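Local structure of oxidized polyvinyl alcohol hydrolase (Pseudomonas sp. VM15C, 3WWC) at residues V39-K44 and R48-Y53; N184-L187 and F193-G196; T251-E256 and P277-G282; F285-P290 and V346-G351. The protein hydrolyses beta-diketones such as 4,6-nonanedione and cleaves oxidized polyvinyl alcohol in the second step of polyvinyl alcohol degradation. The protein carries 1 engineered substitution. All blocks are in the same frame, centred on the assembly; numbering follows the deposited sequence.

Contact 1. Residues V39-K44 and R48-Y53; sequences VDFPHK and RAFIVY
Phe41 and Arg48 pair antiparallel as a hydrogen-bonded pair: Phe41 N gives a hydrogen to Arg48 O (2.9 Å), arriving in the carbonyl plane on a lone pair, and Arg48 N returns one to Phe41 O (2.8 Å). Strands 39-43 and 48-53 run at 118° to each other, well short of a straight antiparallel pair. Beyond the bridge, Phe41 and Phe50 make a T-shaped stack, the edge of Phe50 turned to the face of Phe41, with ring centres 5.6 Å apart and planes at 81°. Phe50 CE1 makes the closest touch, 3.7 Å from Phe41 CD1. Phe50 reaches it with CG lodged between its backbone N and carbonyl carbon (chi1 57°), while Tyr31 adds a second edge-to-face partner to Phe41. Val39 CG1 rests 4.3 Å from Ala49 CB. Arg48 lays CB against Phe41 O, then bends at chi2 and chi3 and carries its guanidinium off to a salt bridge with Asp149. Asp40, in a left-handed conformation, is an extra residue beside Phe41 opposite Arg48, a G1 beta bulge in the hairpin of strands 36-43 and 46-53 at one edge of the alpha/beta-hydrolase sheet.

Contact 2. Residues N184-L187 and F193-G196; sequences NRAL and FWAG
Trp194 meets the helix with the pyrrole end of its indole: NE1 lies 4.0 Å from the methyl carbon CB of Ala186, and CD1 is 3.8 Å from Ala186 O. The distance from Trp194 NE1 to the same carbonyl is too long for a hydrogen bond, so this is van der Waals packing. Setting CG opposite the carbonyl carbon (chi1 -57°) sets the ring beside Ala186, and Phe193 CD2 lies over the centre of the indole, 3.6 Å above its plane. In this way the preceding residue covers one face of the ring. The two segments are the last part of a beta-alpha-beta crossover in the alpha/beta-hydrolase fold: strand 170-176, helix 178-189 and the loop into strand 196-200, with Ala177, an engineered residue at the charge-relay position by similarity, just before the helix. Leu187 packs on the backbone where the loop becomes strand 196-200, and on Trp194 CB. Its CD1 continues the chain anti to CA (chi2 168°), which leaves CD2 turned to the side, 3.7 Å from Gly196 C and 4.2 Å from Trp194 CB. Gly196 has phi near 167°, where a side chain would collide with the carbonyl oxygen of Ala195; glycine is needed there, and the leucine methyl packs on bare backbone. Leu173 lies against both Ala186 and Trp194, and helix 148-160 meets the indole through Phe153 and Val157.

Contact 3. Residues T251-E256 and P277-G282; sequences TVWGGE and PSTQAG
Thr279 sits at the middle of this contact, pushing its two branches into the strand side of the interface, where it meets Thr251, Val252 and Trp253. Its CB is 3.7 Å from Thr251 CG2, methyl packing between side chains that meet at a slant. The methyl carbon CG2 of Thr279 goes on to Val252 O, 3.6 Å away. The other branch, OG1, points at the root of the tryptophan, 3.6 Å from Trp253 CB and 3.7 Å from Trp253 CD1. With OG1 wedged between the backbone N and the carbonyl carbon (chi1 58°), the hydroxyl also hydrogen-bonds back to Tyr275 O, one turn earlier in the helix. Trp253 crosses Thr279 at about a right angle, and Gly255 N lies 3.4 Å above one face of its indole. Thr251 offers its methyl to the helix; its OG1 bonds His294 NE2 on the neighbouring strand. With alanine in place of Thr279, Tyr275 O would probably lose the threonine hydroxyl, and gaps would open beside Val252 O and Trp253 CB. Strand 251-253 and helix 277-282 run at 155°, nearly antiparallel, the helix covering the alpha/beta-hydrolase sheet beside Ser283, a charge-relay residue by similarity. The chemistry implies a join made by shape: both hydroxyls have hydrogen-bond partners outside the segments, so Thr279 OG1 can lie against Trp253 as a van der Waals neighbour while methyl groups fill the rest.

Contact 4. Residues F285-P290 and V346-G351; sequences FFSAQP and VGPFTG
This is a small, partly exposed surface contact, in which the last turn of helix 275-288, through Ser287, meets the Gly347-Pro348 peptide just after edge strand 343-346. The hydroxyl of Ser287 approaches over the face of that peptide: OG stands 3.0 Å from Gly347 C and 3.0 Å from Pro348 N, nearly perpendicular to the peptide plane. Neither is a hydrogen bond. Pro348 N carries no hydrogen, and Gly347 O, 3.3 Å from Ser287 OG, is badly placed for one. The oxygen instead bonds Ser283 O, one turn back in the helix. Ser287 gets there with OG beside its own backbone N, opposite the carbonyl carbon (chi1 -68°). The proline ring closes the side, with Pro348 CD 3.5 Å from Ser287 OG and 3.8 Å from Ser287 CB. Such a close approach to the peptide leaves the serine little slack. The peptide itself calls for glycine at Gly347: with phi at 120°, a CB would run into Pro348 CD and the preceding carbonyl. Gly347 O is bonded by His294 ND1, which ties the peptide to strand 292-298. Ser283, a charge-relay residue by similarity, lies close by; its OG is bonded by Phe349 N, and Pro348 packs on it. The contact lies at the outer edge of the alpha/beta-hydrolase sheet, where the chain leaving edge strand 343-346 passes the end of helix 275-288, next to Ser283.

How the contacts relate
Contacts 1 and 4 lie at the two ends of the sheet, on opposite sides of the chain's centre: contact 1 joins edge strand 36-43 to its hairpin partner, and contact 4 follows edge strand 343-346. Contacts 2 and 3 lie between them, wholly buried. Only contact 1 is stitched by backbone hydrogen bonds; contacts 2 and 3 rely on van der Waals packing, and contact 4 on a hydroxyl over a peptide. Contacts 3 and 4 share helix 275-288 and meet at Phe349, which packs on Thr251, Trp253 and Thr279 and whose carbonyl probably accepts from Gln280. Phe286 of contact 4 reaches Leu187 and Asn184 of contact 2, linking two neighbouring helices.

Contact 1. Residues V39-K44 and R48-Y53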
loop_
_atom_site.group_PDB
_atom_site.type_symbol
_atom_site.label_atom_id
_atom_site.label_comp_id
_atom_site.label_asym_id
_atom_site.label_seq_id
_atom_site.Cartn_x
_atom_site.Cartn_y
_atom_site.Cartn_z
ATOM N N VAL A 39 7.041 -6.656 19.822
ATOM C CA VAL A 39 8.215 -7.225 19.181
ATOM C C VAL A 39 8.193 -8.740 19.231
ATOM O O VAL A 39 7.320 -9.319 19.903
ATOM C CB VAL A 39 9.553 -6.734 19.846
ATOM C CG1 VAL A 39 9.633 -5.208 19.785
ATOM C CG2 VAL A 39 9.609 -7.193 21.300
ATOM N N ASP A 40 9.127 -9.381 18.541
ATOM C CA ASP A 40 9.236 -10.848 18.484
ATOM C C ASP A 40 7.962 -11.600 18.121
ATOM O O ASP A 40 7.677 -12.721 18.620
ATOM C CB ASP A 40 9.807 -11.362 19.818
ATOM C CG ASP A 40 11.197 -10.841 20.052
ATOM O OD1 ASP A 40 11.931 -10.690 19.053
ATOM O OD2 ASP A 40 11.551 -10.606 21.222
ATOM N N PHE A 41 7.191 -11.012 17.204
ATOM C CA PHE A 41 5.959 -11.677 16.756
ATOM C C PHE A 41 6.434 -12.708 15.754
ATOM O O PHE A 41 7.022 -12.376 14.714
ATOM C CB PHE A 41 5.059 -10.655 16.078
ATOM C CG PHE A 41 3.767 -11.237 15.603
ATOM C CD1 PHE A 41 2.694 -11.314 16.473
ATOM C CD2 PHE A 41 3.634 -11.690 14.297
ATOM C CE1 PHE A 41 1.477 -11.827 16.039
ATOM C CE2 PHE A 41 2.414 -12.218 13.840
ATOM C CZ PHE A 41 1.336 -12.279 14.714
ATOM N N PRO A 42 6.164 -13.993 16.002
ATOM C CA PRO A 42 6.619 -15.064 15.110
ATOM C C PRO A 42 5.773 -15.212 13.877
ATOM O O PRO A 42 4.557 -15.353 13.992
ATOM C CB PRO A 42 6.513 -16.305 16.001
ATOM C CG PRO A 42 5.266 -16.021 16.791
ATOM C CD PRO A 42 5.411 -14.518 17.147
ATOM N N HIS A 43 6.415 -15.166 12.720
ATOM C CA HIS A 43 5.705 -15.402 11.477
ATOM C C HIS A 43 6.649 -15.947 10.406
ATOM O O HIS A 43 7.622 -15.312 10.056
ATOM C CB HIS A 43 5.054 -14.095 10.949
ATOM C CG HIS A 43 4.129 -14.329 9.791
ATOM N ND1 HIS A 43 2.887 -14.915 9.940
ATOM C CD2 HIS A 43 4.318 -14.181 8.464
ATOM C CE1 HIS A 43 2.357 -15.115 8.748
ATOM N NE2 HIS A 43 3.204 -14.673 7.834
ATOM N N LYS A 44 6.332 -17.115 9.860
ATOM C CA LYS A 44 7.147 -17.734 8.797
ATOM C C LYS A 44 8.660 -17.757 9.064
ATOM O O LYS A 44 9.453 -17.451 8.184
ATOM C CB LYS A 44 6.861 -17.067 7.442
ATOM C CG LYS A 44 5.446 -17.443 6.891
ATOM C CD LYS A 44 5.159 -16.754 5.540
ATOM C CE LYS A 44 3.814 -17.202 4.977
ATOM N NZ LYS A 44 3.503 -16.490 3.686
ATOM N N ARG A 48 8.914 -10.477 13.909
ATOM C CA ARG A 48 8.461 -9.183 13.435
ATOM C C ARG A 48 7.993 -8.238 14.530
ATOM O O ARG A 48 7.721 -8.646 15.660
ATOM C CB ARG A 48 7.306 -9.413 12.435
ATOM C CG ARG A 48 7.611 -10.365 11.338
ATOM C CD ARG A 48 8.749 -9.882 10.416
ATOM N NE ARG A 48 8.523 -8.553 9.836
ATOM C CZ ARG A 48 8.026 -8.369 8.618
ATOM N NH1 ARG A 48 7.709 -9.414 7.831
ATOM N NH2 ARG A 48 7.827 -7.123 8.202
ATOM N N ALA A 49 7.856 -6.956 14.189
ATOM C CA ALA A 49 7.399 -5.981 15.141
ATOM C C ALA A 49 6.359 -5.096 14.502
ATOM O O ALA A 49 6.312 -4.949 13.266
ATOM C CB ALA A 49 8.567 -5.092 15.644
ATOM N N PHE A 50 5.552 -4.483 15.349
ATOM C CA PHE A 50 4.518 -3.569 14.878
ATOM C C PHE A 50 4.059 -2.720 16.034
ATOM O O PHE A 50 4.289 -3.067 17.209
ATOM C CB PHE A 50 3.331 -4.334 14.265
ATOM C CG PHE A 50 2.665 -5.347 15.193
ATOM C CD1 PHE A 50 3.138 -6.660 15.241
ATOM C CD2 PHE A 50 1.590 -4.973 16.012
ATOM C CE1 PHE A 50 2.532 -7.618 16.104
ATOM C CE2 PHE A 50 0.987 -5.907 16.875
ATOM C CZ PHE A 50 1.448 -7.228 16.917
ATOM N N ILE A 51 3.438 -1.587 15.729
ATOM C CA ILE A 51 3.031 -0.639 16.765
ATOM C C ILE A 51 1.531 -0.453 16.699
ATOM O O ILE A 51 0.949 -0.242 15.618
ATOM C CB ILE A 51 3.747 0.707 16.551
ATOM C CG1 ILE A 51 5.269 0.496 16.620
ATOM C CG2 ILE A 51 3.351 1.733 17.629
ATOM C CD1 ILE A 51 6.117 1.753 16.222
ATOM N N VAL A 52 0.898 -0.428 17.865
ATOM C CA VAL A 52 -0.542 -0.283 17.927
ATOM C C VAL A 52 -0.950 0.994 18.627
ATOM O O VAL A 52 -0.498 1.284 19.756
ATOM C CB VAL A 52 -1.203 -1.463 18.717
ATOM C CG1 VAL A 52 -2.754 -1.228 18.857
ATOM C CG2 VAL A 52 -0.911 -2.798 18.060
ATOM N N TYR A 53 -1.804 1.783 17.970
ATOM C CA TYR A 53 -2.389 2.974 18.617
ATOM C C TYR A 53 -3.912 2.690 18.599
ATOM O O TYR A 53 -4.587 2.831 17.557
ATOM C CB TYR A 53 -2.080 4.264 17.816
ATOM C CG TYR A 53 -0.650 4.805 17.865
ATOM C CD1 TYR A 53 0.368 4.271 17.058
ATOM C CD2 TYR A 53 -0.317 5.875 18.706
ATOM C CE1 TYR A 53 1.665 4.803 17.117
ATOM C CE2 TYR A 53 0.967 6.399 18.755
ATOM C CZ TYR A 53 1.949 5.855 17.959
ATOM O OH TYR A 53 3.243 6.400 18.001
#

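Contact 2. Residues N184-L187 and F193-G196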
loop_
_atom_site.group_PDB
_atom_site.type_symbol
_atom_site.label_atom_id
_atom_site.label_comp_id
_atom_site.label_asym_id
_atom_site.label_seq_id
_atom_site.Cartn_x
_atom_site.Cartn_y
_atom_site.Cartn_z
ATOM N N ASN A 184 -0.510 -2.337 -2.922
ATOM C CA ASN A 184 -1.018 -2.971 -4.130
ATOM C C ASN A 184 -0.873 -4.501 -4.043
ATOM O O ASN A 184 -1.820 -5.234 -4.373
ATOM C CB ASN A 184 -0.222 -2.502 -5.385
ATOM C CG ASN A 184 -0.656 -1.140 -5.876
ATOM O OD1 ASN A 184 -1.822 -0.748 -5.719
ATOM N ND2 ASN A 184 0.280 -0.398 -6.517
ATOM N N ARG A 185 0.306 -4.983 -3.632
ATOM C CA ARG A 185 0.489 -6.438 -3.576
ATOM C C ARG A 185 -0.480 -7.107 -2.601
ATOM O O ARG A 185 -1.109 -8.136 -2.908
ATOM C CB ARG A 185 1.906 -6.804 -3.156
ATOM C CG ARG A 185 2.124 -8.342 -3.184
ATOM C CD ARG A 185 3.638 -8.688 -3.019
ATOM N NE ARG A 185 3.844 -10.123 -3.236
ATOM C CZ ARG A 185 4.191 -10.660 -4.400
ATOM N NH1 ARG A 185 4.360 -9.888 -5.494
ATOM N NH2 ARG A 185 4.435 -11.982 -4.441
ATOM N N ALA A 186 -0.657 -6.480 -1.447
ATOM C CA ALA A 186 -1.548 -7.050 -0.429
ATOM C C ALA A 186 -2.982 -7.070 -0.907
ATOM O O ALA A 186 -3.742 -8.032 -0.601
ATOM C CB ALA A 186 -1.435 -6.218 0.855
ATOM N N LEU A 187 -3.418 -6.032 -1.611
ATOM C CA LEU A 187 -4.802 -6.003 -2.111
ATOM C C LEU A 187 -5.015 -7.070 -3.178
ATOM O O LEU A 187 -6.105 -7.632 -3.274
ATOM C CB LEU A 187 -5.127 -4.620 -2.696
ATOM C CG LEU A 187 -5.151 -3.509 -1.663
ATOM C CD1 LEU A 187 -5.196 -2.184 -2.421
ATOM C CD2 LEU A 187 -6.367 -3.678 -0.711
ATOM N N PHE A 193 -9.662 -10.378 2.571
ATOM C CA PHE A 193 -9.383 -10.019 3.973
ATOM C C PHE A 193 -9.550 -8.497 4.142
ATOM O O PHE A 193 -10.451 -8.037 4.819
ATOM C CB PHE A 193 -7.947 -10.441 4.392
ATOM C CG PHE A 193 -7.616 -10.079 5.817
ATOM C CD1 PHE A 193 -8.186 -10.790 6.858
ATOM C CD2 PHE A 193 -6.744 -9.016 6.107
ATOM C CE1 PHE A 193 -7.904 -10.471 8.209
ATOM C CE2 PHE A 193 -6.454 -8.680 7.425
ATOM C CZ PHE A 193 -7.031 -9.411 8.480
ATOM N N TRP A 194 -8.682 -7.714 3.482
ATOM C CA TRP A 194 -8.762 -6.262 3.572
ATOM C C TRP A 194 -10.037 -5.746 2.962
ATOM O O TRP A 194 -10.544 -6.330 1.999
ATOM C CB TRP A 194 -7.612 -5.638 2.753
ATOM C CG TRP A 194 -6.273 -6.151 3.233
ATOM C CD1 TRP A 194 -5.458 -7.038 2.614
ATOM C CD2 TRP A 194 -5.644 -5.832 4.496
ATOM N NE1 TRP A 194 -4.332 -7.325 3.418
ATOM C CE2 TRP A 194 -4.445 -6.599 4.576
ATOM C CE3 TRP A 194 -5.992 -4.968 5.555
ATOM C CZ2 TRP A 194 -3.580 -6.528 5.694
ATOM C CZ3 TRP A 194 -5.146 -4.893 6.669
ATOM C CH2 TRP A 194 -3.946 -5.674 6.725
ATOM N N ALA A 195 -10.554 -4.653 3.510
ATOM C CA ALA A 195 -11.718 -3.996 2.914
ATOM C C ALA A 195 -11.275 -3.043 1.838
ATOM O O ALA A 195 -12.097 -2.604 1.027
ATOM C CB ALA A 195 -12.513 -3.213 4.000
ATOM N N GLY A 196 -10.012 -2.663 1.835
ATOM C CA GLY A 196 -9.575 -1.696 0.816
ATOM C C GLY A 196 -8.193 -1.166 1.210
ATOM O O GLY A 196 -7.577 -1.607 2.172
#

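Contact 3. Residues T251-E256 and P277-G282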
loop_
_atom_site.group_PDB
_atom_site.type_symbol
_atom_site.label_atom_id
_atom_site.label_comp_id
_atom_site.label_asym_id
_atom_site.label_seq_id
_atom_site.Cartn_x
_atom_site.Cartn_y
_atom_site.Cartn_z
ATOM N N THR A 251 -6.073 5.185 -5.164
ATOM C CA THR A 251 -4.691 5.300 -5.659
ATOM C C THR A 251 -4.337 6.762 -5.790
ATOM O O THR A 251 -5.124 7.532 -6.358
ATOM C CB THR A 251 -4.561 4.651 -7.006
ATOM O OG1 THR A 251 -4.935 3.258 -6.911
ATOM C CG2 THR A 251 -3.117 4.761 -7.514
ATOM N N VAL A 252 -3.184 7.170 -5.277
ATOM C CA VAL A 252 -2.791 8.603 -5.325
ATOM C C VAL A 252 -1.501 8.795 -6.120
ATOM O O VAL A 252 -0.498 8.074 -5.895
ATOM C CB VAL A 252 -2.547 9.123 -3.908
ATOM C CG1 VAL A 252 -2.192 10.624 -3.941
ATOM C CG2 VAL A 252 -3.808 8.895 -3.045
ATOM N N TRP A 253 -1.556 9.736 -7.065
ATOM C CA TRP A 253 -0.398 10.129 -7.889
ATOM C C TRP A 253 -0.020 11.539 -7.457
ATOM O O TRP A 253 -0.894 12.400 -7.330
ATOM C CB TRP A 253 -0.794 10.142 -9.377
ATOM C CG TRP A 253 0.290 10.627 -10.273
ATOM C CD1 TRP A 253 1.536 10.062 -10.417
ATOM C CD2 TRP A 253 0.219 11.695 -11.235
ATOM N NE1 TRP A 253 2.229 10.701 -11.415
ATOM C CE2 TRP A 253 1.439 11.710 -11.929
ATOM C CE3 TRP A 253 -0.766 12.642 -11.574
ATOM C CZ2 TRP A 253 1.714 12.637 -12.957
ATOM C CZ3 TRP A 253 -0.491 13.553 -12.601
ATOM C CH2 TRP A 253 0.738 13.539 -13.272
ATOM N N GLY A 254 1.288 11.773 -7.284
ATOM C CA GLY A 254 1.798 13.049 -6.797
ATOM C C GLY A 254 2.177 14.061 -7.862
ATOM O O GLY A 254 2.848 15.073 -7.550
ATOM N N GLY A 255 1.742 13.832 -9.095
ATOM C CA GLY A 255 2.027 14.780 -10.163
ATOM C C GLY A 255 3.311 14.600 -10.919
ATOM O O GLY A 255 4.001 13.597 -10.788
ATOM N N GLU A 256 3.645 15.648 -11.684
ATOM C CA GLU A 256 4.823 15.649 -12.558
ATOM C C GLU A 256 6.134 15.246 -11.943
ATOM O O GLU A 256 6.999 14.637 -12.618
ATOM C CB GLU A 256 4.963 17.044 -13.210
ATOM C CG GLU A 256 3.799 17.357 -14.097
ATOM C CD GLU A 256 3.779 16.448 -15.323
ATOM O OE1 GLU A 256 4.900 16.169 -15.846
ATOM O OE2 GLU A 256 2.675 16.032 -15.773
ATOM N N PRO A 277 2.959 5.866 -14.743
ATOM C CA PRO A 277 2.432 4.611 -15.285
ATOM C C PRO A 277 1.923 3.605 -14.246
ATOM O O PRO A 277 1.003 2.844 -14.537
ATOM C CB PRO A 277 3.605 4.043 -16.096
ATOM C CG PRO A 277 4.812 4.651 -15.497
ATOM C CD PRO A 277 4.355 6.084 -15.166
ATOM N N SER A 278 2.538 3.582 -13.068
ATOM C CA SER A 278 2.119 2.614 -12.067
ATOM C C SER A 278 0.810 2.976 -11.401
ATOM O O SER A 278 0.020 2.066 -11.121
ATOM C CB SER A 278 3.216 2.384 -11.050
ATOM O OG SER A 278 3.532 3.580 -10.397
ATOM N N THR A 279 0.552 4.266 -11.139
ATOM C CA THR A 279 -0.748 4.620 -10.593
ATOM C C THR A 279 -1.808 4.416 -11.699
ATOM O O THR A 279 -2.919 3.982 -11.452
ATOM C CB THR A 279 -0.764 6.052 -10.036
ATOM O OG1 THR A 279 -0.404 6.994 -11.086
ATOM C CG2 THR A 279 0.171 6.162 -8.824
ATOM N N GLN A 280 -1.484 4.731 -12.942
ATOM C CA GLN A 280 -2.444 4.509 -14.025
ATOM C C GLN A 280 -2.752 3.023 -14.104
ATOM O O GLN A 280 -3.915 2.641 -14.165
ATOM C CB GLN A 280 -1.854 4.941 -15.393
ATOM C CG GLN A 280 -2.824 4.762 -16.524
ATOM C CD GLN A 280 -3.928 5.824 -16.491
ATOM O OE1 GLN A 280 -3.646 7.026 -16.592
ATOM N NE2 GLN A 280 -5.183 5.384 -16.340
ATOM N N ALA A 281 -1.710 2.186 -14.152
ATOM C CA ALA A 281 -1.945 0.764 -14.276
ATOM C C ALA A 281 -2.781 0.206 -13.152
ATOM O O ALA A 281 -3.694 -0.627 -13.351
ATOM C CB ALA A 281 -0.596 0.014 -14.347
ATOM N N GLY A 282 -2.477 0.604 -11.922
ATOM C CA GLY A 282 -3.274 0.073 -10.837
ATOM C C GLY A 282 -4.695 0.559 -10.947
ATOM O O GLY A 282 -5.620 -0.201 -10.700
#

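Contact 4. Residues F285-P290 and V346-G351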
loop_
_atom_site.group_PDB
_atom_site.type_symbol
_atom_site.label_atom_id
_atom_site.label_comp_id
_atom_site.label_asym_id
_atom_site.label_seq_id
_atom_site.Cartn_x
_atom_site.Cartn_y
_atom_site.Cartn_z
ATOM N N PHE A 285 -6.636 -1.602 -13.461
ATOM C CA PHE A 285 -7.015 -2.917 -12.985
ATOM C C PHE A 285 -8.136 -2.851 -11.988
ATOM O O PHE A 285 -9.120 -3.601 -12.103
ATOM C CB PHE A 285 -5.808 -3.625 -12.345
ATOM C CG PHE A 285 -6.154 -4.934 -11.716
ATOM C CD1 PHE A 285 -6.184 -6.082 -12.481
ATOM C CD2 PHE A 285 -6.537 -4.995 -10.371
ATOM C CE1 PHE A 285 -6.607 -7.277 -11.925
ATOM C CE2 PHE A 285 -6.961 -6.192 -9.806
ATOM C CZ PHE A 285 -6.997 -7.319 -10.581
ATOM N N PHE A 286 -8.018 -1.955 -10.999
ATOM C CA PHE A 286 -9.049 -1.930 -9.964
ATOM C C PHE A 286 -10.368 -1.351 -10.455
ATOM O O PHE A 286 -11.413 -1.765 -10.006
ATOM C CB PHE A 286 -8.538 -1.191 -8.706
ATOM C CG PHE A 286 -7.500 -1.972 -7.964
ATOM C CD1 PHE A 286 -7.842 -3.197 -7.360
ATOM C CD2 PHE A 286 -6.190 -1.483 -7.829
ATOM C CE1 PHE A 286 -6.885 -3.924 -6.629
ATOM C CE2 PHE A 286 -5.234 -2.203 -7.098
ATOM C CZ PHE A 286 -5.582 -3.424 -6.498
ATOM N N SER A 287 -10.321 -0.419 -11.392
ATOM C CA SER A 287 -11.550 0.115 -11.905
ATOM C C SER A 287 -12.325 -0.920 -12.673
ATOM O O SER A 287 -13.554 -0.921 -12.598
ATOM C CB SER A 287 -11.272 1.310 -12.828
ATOM O OG SER A 287 -10.784 2.357 -12.058
ATOM N N ALA A 288 -11.625 -1.793 -13.394
ATOM C CA ALA A 288 -12.299 -2.818 -14.187
ATOM C C ALA A 288 -12.991 -3.859 -13.316
ATOM O O ALA A 288 -13.931 -4.481 -13.741
ATOM C CB ALA A 288 -11.316 -3.509 -15.138
ATOM N N GLN A 289 -12.537 -4.054 -12.088
ATOM C CA GLN A 289 -13.116 -5.067 -11.196
ATOM C C GLN A 289 -14.507 -4.685 -10.764
ATOM O O GLN A 289 -14.742 -3.594 -10.249
ATOM C CB GLN A 289 -12.166 -5.241 -10.007
ATOM C CG GLN A 289 -10.923 -5.961 -10.420
ATOM C CD GLN A 289 -11.235 -7.414 -10.746
ATOM O OE1 GLN A 289 -11.949 -8.089 -9.996
ATOM N NE2 GLN A 289 -10.697 -7.898 -11.837
ATOM N N PRO A 290 -15.481 -5.590 -10.938
ATOM C CA PRO A 290 -16.848 -5.271 -10.585
ATOM C C PRO A 290 -17.196 -5.058 -9.156
ATOM O O PRO A 290 -18.135 -4.330 -8.873
ATOM C CB PRO A 290 -17.657 -6.422 -11.204
ATOM C CG PRO A 290 -16.711 -7.563 -11.131
ATOM C CD PRO A 290 -15.371 -6.948 -11.502
ATOM N N VAL A 346 -14.140 8.722 -9.137
ATOM C CA VAL A 346 -14.245 7.288 -9.204
ATOM C C VAL A 346 -13.831 6.857 -10.613
ATOM O O VAL A 346 -14.236 7.486 -11.603
ATOM C CB VAL A 346 -15.684 6.871 -8.936
ATOM C CG1 VAL A 346 -15.880 5.385 -9.153
ATOM C CG2 VAL A 346 -16.023 7.222 -7.499
ATOM N N GLY A 347 -13.049 5.788 -10.717
ATOM C CA GLY A 347 -12.656 5.272 -12.003
ATOM C C GLY A 347 -11.173 5.287 -12.182
ATOM O O GLY A 347 -10.416 5.546 -11.234
ATOM N N PRO A 348 -10.720 5.043 -13.399
ATOM C CA PRO A 348 -9.277 5.066 -13.667
ATOM C C PRO A 348 -8.754 6.496 -13.785
ATOM O O PRO A 348 -9.525 7.451 -13.934
ATOM C CB PRO A 348 -9.126 4.311 -14.996
ATOM C CG PRO A 348 -10.463 4.482 -15.661
ATOM C CD PRO A 348 -11.522 4.626 -14.565
ATOM N N PHE A 349 -7.447 6.684 -13.677
ATOM C CA PHE A 349 -6.933 8.013 -13.928
ATOM C C PHE A 349 -7.244 8.403 -15.371
ATOM O O PHE A 349 -7.270 7.542 -16.270
ATOM C CB PHE A 349 -5.413 8.037 -13.748
ATOM C CG PHE A 349 -5.008 8.105 -12.322
ATOM C CD1 PHE A 349 -4.953 9.322 -11.663
ATOM C CD2 PHE A 349 -4.712 6.952 -11.622
ATOM C CE1 PHE A 349 -4.612 9.403 -10.308
ATOM C CE2 PHE A 349 -4.374 7.015 -10.263
ATOM C CZ PHE A 349 -4.325 8.233 -9.607
ATOM N N THR A 350 -7.502 9.697 -15.572
ATOM C CA THR A 350 -7.776 10.205 -16.909
ATOM C C THR A 350 -6.883 11.358 -17.251
ATOM O O THR A 350 -6.748 11.695 -18.433
ATOM C CB THR A 350 -9.245 10.723 -17.079
ATOM O OG1 THR A 350 -9.523 11.683 -16.060
ATOM C CG2 THR A 350 -10.226 9.606 -16.927
ATOM N N GLY A 351 -6.242 11.973 -16.274
ATOM C CA GLY A 351 -5.434 13.124 -16.666
ATOM C C GLY A 351 -3.952 12.889 -16.831
ATOM O O GLY A 351 -3.190 13.861 -16.923
#